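Long-range contact in translation initiation factor eIF2B, subunit delta (Archaeoglobus fulgidus, PDB 1T5O), which probably interconverts 5-methylthioribose 1-phosphate and 5-methylthioribulose 1-phosphate, an isomerase step of methionine biosynthesis: residues G46-I58 / N93-A105. Sequence-based numbering, arbitrary orientation.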
loop_
_atom_site.group_PDB
_atom_site.type_symbol
_atom_site.label_atom_id
_atom_site.label_comp_id
_atom_site.label_asym_id
_atom_site.label_seq_id
_atom_site.Cartn_x
_atom_site.Cartn_y
_atom_site.Cartn_z
ATOM N N GLY A 46 -11.824 12.773 -12.152
ATOM C CA GLY A 46 -11.206 14.038 -11.807
ATOM C C GLY A 46 -12.314 15.073 -11.877
ATOM O O GLY A 46 -13.090 15.083 -12.838
ATOM N N ALA A 47 -12.413 15.926 -10.862
ATOM C CA ALA A 47 -13.458 16.949 -10.811
ATOM C C ALA A 47 -13.658 17.736 -12.116
ATOM O O ALA A 47 -14.761 17.753 -12.669
ATOM C CB ALA A 47 -13.192 17.915 -9.649
ATOM N N PRO A 48 -12.605 18.400 -12.623
ATOM C CA PRO A 48 -12.734 19.170 -13.868
ATOM C C PRO A 48 -13.161 18.310 -15.053
ATOM O O PRO A 48 -13.950 18.737 -15.883
ATOM C CB PRO A 48 -11.335 19.746 -14.061
ATOM C CG PRO A 48 -10.814 19.816 -12.660
ATOM C CD PRO A 48 -11.237 18.514 -12.095
ATOM N N ALA A 49 -12.624 17.099 -15.127
ATOM C CA ALA A 49 -12.959 16.190 -16.210
ATOM C C ALA A 49 -14.451 15.892 -16.147
ATOM O O ALA A 49 -15.143 15.850 -17.176
ATOM C CB ALA A 49 -12.161 14.904 -16.074
ATOM N N LEU A 50 -14.954 15.715 -14.926
ATOM C CA LEU A 50 -16.362 15.406 -14.736
ATOM C C LEU A 50 -17.238 16.607 -14.997
ATOM O O LEU A 50 -18.407 16.457 -15.373
ATOM C CB LEU A 50 -16.615 14.881 -13.325
ATOM C CG LEU A 50 -16.138 13.448 -13.130
ATOM C CD1 LEU A 50 -16.361 13.044 -11.677
ATOM C CD2 LEU A 50 -16.902 12.503 -14.077
ATOM N N GLU A 51 -16.691 17.799 -14.769
ATOM C CA GLU A 51 -17.464 19.000 -15.016
ATOM C C GLU A 51 -17.617 19.118 -16.523
ATOM O O GLU A 51 -18.704 19.386 -17.031
ATOM C CB GLU A 51 -16.759 20.253 -14.486
ATOM C CG GLU A 51 -17.648 21.488 -14.606
ATOM C CD GLU A 51 -16.885 22.776 -14.438
ATOM O OE1 GLU A 51 -15.647 22.717 -14.354
ATOM O OE2 GLU A 51 -17.516 23.851 -14.405
ATOM N N ALA A 52 -16.506 18.917 -17.228
ATOM C CA ALA A 52 -16.512 18.984 -18.679
ATOM C C ALA A 52 -17.403 17.865 -19.236
ATOM O O ALA A 52 -18.073 18.044 -20.260
ATOM C CB ALA A 52 -15.066 18.868 -19.214
ATOM N N ALA A 53 -17.423 16.714 -18.564
ATOM C CA ALA A 53 -18.271 15.609 -19.009
ATOM C C ALA A 53 -19.743 16.025 -18.901
ATOM O O ALA A 53 -20.546 15.772 -19.809
ATOM C CB ALA A 53 -18.021 14.361 -18.161
ATOM N N GLY A 54 -20.093 16.656 -17.781
ATOM C CA GLY A 54 -21.454 17.118 -17.584
ATOM C C GLY A 54 -21.890 18.089 -18.673
ATOM O O GLY A 54 -22.978 17.947 -19.228
ATOM N N ALA A 55 -21.042 19.071 -18.978
ATOM C CA ALA A 55 -21.345 20.075 -20.006
ATOM C C ALA A 55 -21.385 19.493 -21.414
ATOM O O ALA A 55 -22.291 19.795 -22.182
ATOM C CB ALA A 55 -20.329 21.219 -19.948
ATOM N N TYR A 56 -20.395 18.680 -21.769
ATOM C CA TYR A 56 -20.396 18.087 -23.104
ATOM C C TYR A 56 -21.584 17.144 -23.198
ATOM O O TYR A 56 -22.099 16.894 -24.289
ATOM C CB TYR A 56 -19.107 17.311 -23.374
ATOM C CG TYR A 56 -17.915 18.190 -23.686
ATOM C CD1 TYR A 56 -17.988 19.180 -24.671
ATOM C CD2 TYR A 56 -16.700 17.997 -23.041
ATOM C CE1 TYR A 56 -16.864 19.952 -25.006
ATOM C CE2 TYR A 56 -15.575 18.751 -23.364
ATOM C CZ TYR A 56 -15.658 19.722 -24.340
ATOM O OH TYR A 56 -14.538 20.458 -24.651
ATOM N N GLY A 57 -22.009 16.624 -22.043
ATOM C CA GLY A 57 -23.142 15.716 -22.014
ATOM C C GLY A 57 -24.372 16.386 -22.599
ATOM O O GLY A 57 -25.086 15.786 -23.400
ATOM N N ILE A 58 -24.609 17.635 -22.190
ATOM C CA ILE A 58 -25.745 18.432 -22.657
ATOM C C ILE A 58 -25.596 18.747 -24.148
ATOM O O ILE A 58 -26.577 18.716 -24.889
ATOM C CB ILE A 58 -25.858 19.766 -21.845
ATOM C CG1 ILE A 58 -26.068 19.461 -20.353
ATOM C CG2 ILE A 58 -26.964 20.659 -22.415
ATOM C CD1 ILE A 58 -27.242 18.512 -20.028
ATOM N N ASN A 93 -19.147 18.858 -9.210
ATOM C CA ASN A 93 -18.603 19.289 -10.497
ATOM C C ASN A 93 -19.409 18.794 -11.676
ATOM O O ASN A 93 -19.623 19.514 -12.651
ATOM C CB ASN A 93 -17.155 18.836 -10.589
ATOM C CG ASN A 93 -16.303 19.518 -9.557
ATOM O OD1 ASN A 93 -15.984 20.691 -9.696
ATOM N ND2 ASN A 93 -15.965 18.799 -8.485
ATOM N N LEU A 94 -19.850 17.555 -11.589
ATOM C CA LEU A 94 -20.675 16.989 -12.634
ATOM C C LEU A 94 -21.963 17.818 -12.666
ATOM O O LEU A 94 -22.493 18.126 -13.740
ATOM C CB LEU A 94 -20.986 15.536 -12.298
ATOM C CG LEU A 94 -22.118 14.856 -13.050
ATOM C CD1 LEU A 94 -21.947 15.035 -14.555
ATOM C CD2 LEU A 94 -22.112 13.383 -12.671
ATOM N N PHE A 95 -22.457 18.179 -11.480
ATOM C CA PHE A 95 -23.669 18.983 -11.358
ATOM C C PHE A 95 -23.454 20.362 -11.970
ATOM O O PHE A 95 -24.309 20.869 -12.694
ATOM C CB PHE A 95 -24.063 19.160 -9.882
ATOM C CG PHE A 95 -25.217 20.107 -9.669
ATOM C CD1 PHE A 95 -26.524 19.651 -9.705
ATOM C CD2 PHE A 95 -24.989 21.470 -9.469
ATOM C CE1 PHE A 95 -27.606 20.542 -9.544
ATOM C CE2 PHE A 95 -26.043 22.367 -9.311
ATOM C CZ PHE A 95 -27.357 21.908 -9.347
ATOM N N VAL A 96 -22.318 20.976 -11.669
ATOM C CA VAL A 96 -22.028 22.303 -12.187
ATOM C C VAL A 96 -21.977 22.298 -13.716
ATOM O O VAL A 96 -22.555 23.177 -14.368
ATOM C CB VAL A 96 -20.700 22.835 -11.593
ATOM C CG1 VAL A 96 -20.127 23.975 -12.444
ATOM C CG2 VAL A 96 -20.956 23.322 -10.181
ATOM N N GLY A 97 -21.290 21.302 -14.277
ATOM C CA GLY A 97 -21.181 21.197 -15.720
ATOM C C GLY A 97 -22.539 21.048 -16.376
ATOM O O GLY A 97 -22.848 21.739 -17.344
ATOM N N ILE A 98 -23.348 20.141 -15.834
ATOM C CA ILE A 98 -24.702 19.892 -16.330
ATOM C C ILE A 98 -25.547 21.165 -16.314
ATOM O O ILE A 98 -26.065 21.587 -17.352
ATOM C CB ILE A 98 -25.448 18.860 -15.457
ATOM C CG1 ILE A 98 -24.754 17.492 -15.516
ATOM C CG2 ILE A 98 -26.915 18.794 -15.883
ATOM C CD1 ILE A 98 -24.667 16.921 -16.886
ATOM N N GLU A 99 -25.679 21.776 -15.135
ATOM C CA GLU A 99 -26.500 22.972 -15.000
ATOM C C GLU A 99 -26.009 24.186 -15.783
ATOM O O GLU A 99 -26.813 24.981 -16.264
ATOM C CB GLU A 99 -26.735 23.309 -13.507
ATOM C CG GLU A 99 -25.938 24.471 -12.846
ATOM C CD GLU A 99 -26.266 25.894 -13.356
ATOM O OE1 GLU A 99 -27.459 26.284 -13.492
ATOM O OE2 GLU A 99 -25.307 26.650 -13.600
ATOM N N ARG A 100 -24.700 24.338 -15.935
ATOM C CA ARG A 100 -24.210 25.490 -16.681
ATOM C C ARG A 100 -24.442 25.366 -18.174
ATOM O O ARG A 100 -24.739 26.354 -18.854
ATOM C CB ARG A 100 -22.737 25.720 -16.395
ATOM C CG ARG A 100 -22.525 26.456 -15.096
ATOM C CD ARG A 100 -21.560 27.590 -15.324
ATOM N NE ARG A 100 -20.271 27.273 -14.753
ATOM C CZ ARG A 100 -19.207 28.063 -14.823
ATOM N NH1 ARG A 100 -19.272 29.228 -15.460
ATOM N NH2 ARG A 100 -18.087 27.687 -14.225
ATOM N N ALA A 101 -24.319 24.143 -18.674
ATOM C CA ALA A 101 -24.514 23.861 -20.086
ATOM C C ALA A 101 -26.004 23.935 -20.418
ATOM O O ALA A 101 -26.385 24.488 -21.448
ATOM C CB ALA A 101 -23.944 22.473 -20.427
ATOM N N LEU A 102 -26.837 23.391 -19.535
ATOM C CA LEU A 102 -28.288 23.397 -19.729
ATOM C C LEU A 102 -28.821 24.821 -19.715
ATOM O O LEU A 102 -29.578 25.225 -20.600
ATOM C CB LEU A 102 -28.980 22.600 -18.621
ATOM C CG LEU A 102 -30.512 22.471 -18.755
ATOM C CD1 LEU A 102 -30.846 21.770 -20.070
ATOM C CD2 LEU A 102 -31.083 21.691 -17.577
ATOM N N ASN A 103 -28.429 25.567 -18.685
ATOM C CA ASN A 103 -28.837 26.956 -18.503
ATOM C C ASN A 103 -28.536 27.744 -19.773
ATOM O O ASN A 103 -29.362 28.528 -20.231
ATOM C CB ASN A 103 -28.089 27.565 -17.288
ATOM C CG ASN A 103 -28.439 29.043 -17.032
ATOM O OD1 ASN A 103 -27.641 29.946 -17.322
ATOM N ND2 ASN A 103 -29.623 29.287 -16.489
ATOM N N ALA A 104 -27.360 27.526 -20.351
ATOM C CA ALA A 104 -26.970 28.249 -21.564
ATOM C C ALA A 104 -27.733 27.819 -22.813
ATOM O O ALA A 104 -28.178 28.657 -23.618
ATOM C CB ALA A 104 -25.466 28.095 -21.811
ATOM N N ALA A 105 -27.863 26.511 -22.985
ATOM C CA ALA A 105 -28.542 25.976 -24.159
ATOM C C ALA A 105 -30.007 26.408 -24.198
ATOM O O ALA A 105 -30.512 26.814 -25.240
ATOM C CB ALA A 105 -28.434 24.445 -24.172
HETATM O O HOH W 1 -13.873 21.446 -12.045
#
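Glu51 holds CG anti to its own N (chi1 -173°) and stays extended beyond it, which sets its side chain as a knob among Asn93, Val96, Gly97 and Arg100, with CG against the backbone and the carboxylate reaching Val96 and Arg100. OE2 meets Val96 CG1 at 3.3 Å and makes a long salt bridge to Arg100 NH2 at 3.9 Å. On the other oxygen, OE1, a water donates to Glu51 and also to Asn93 OD1. With an alanine here, the hole would probably be left without its knob, and the water would probably lose its Glu51 acceptor. The helices run near-parallel, 31° apart, with axes only 6.6 Å from each other. This close packing centres on Gly54 and Gly97, and it brings CA-H...O contacts typical of glycine-mediated helix pairs. Gly97 CA lies 3.3 Å from Glu51 O, and Glu51 CA lies 3.2 Å from Asn93 O. Gly97 lies so close that there is no space for a CB beside Glu51 O. Ile98 CD1 presses on Gly54, 3.3 Å from its CA, a tight fit. Further along, Ala101 CB abuts Ile58 CB at 3.6 Å, and Ala55 CB packs on the same Ala101 CB. Helix 70-85 covers Ile58 and Ile98 through Ala81. At the opposite end, Asn93 ND2 touches Ala47 CB, where Gly46 and Ala47 are predicted to bind substrate.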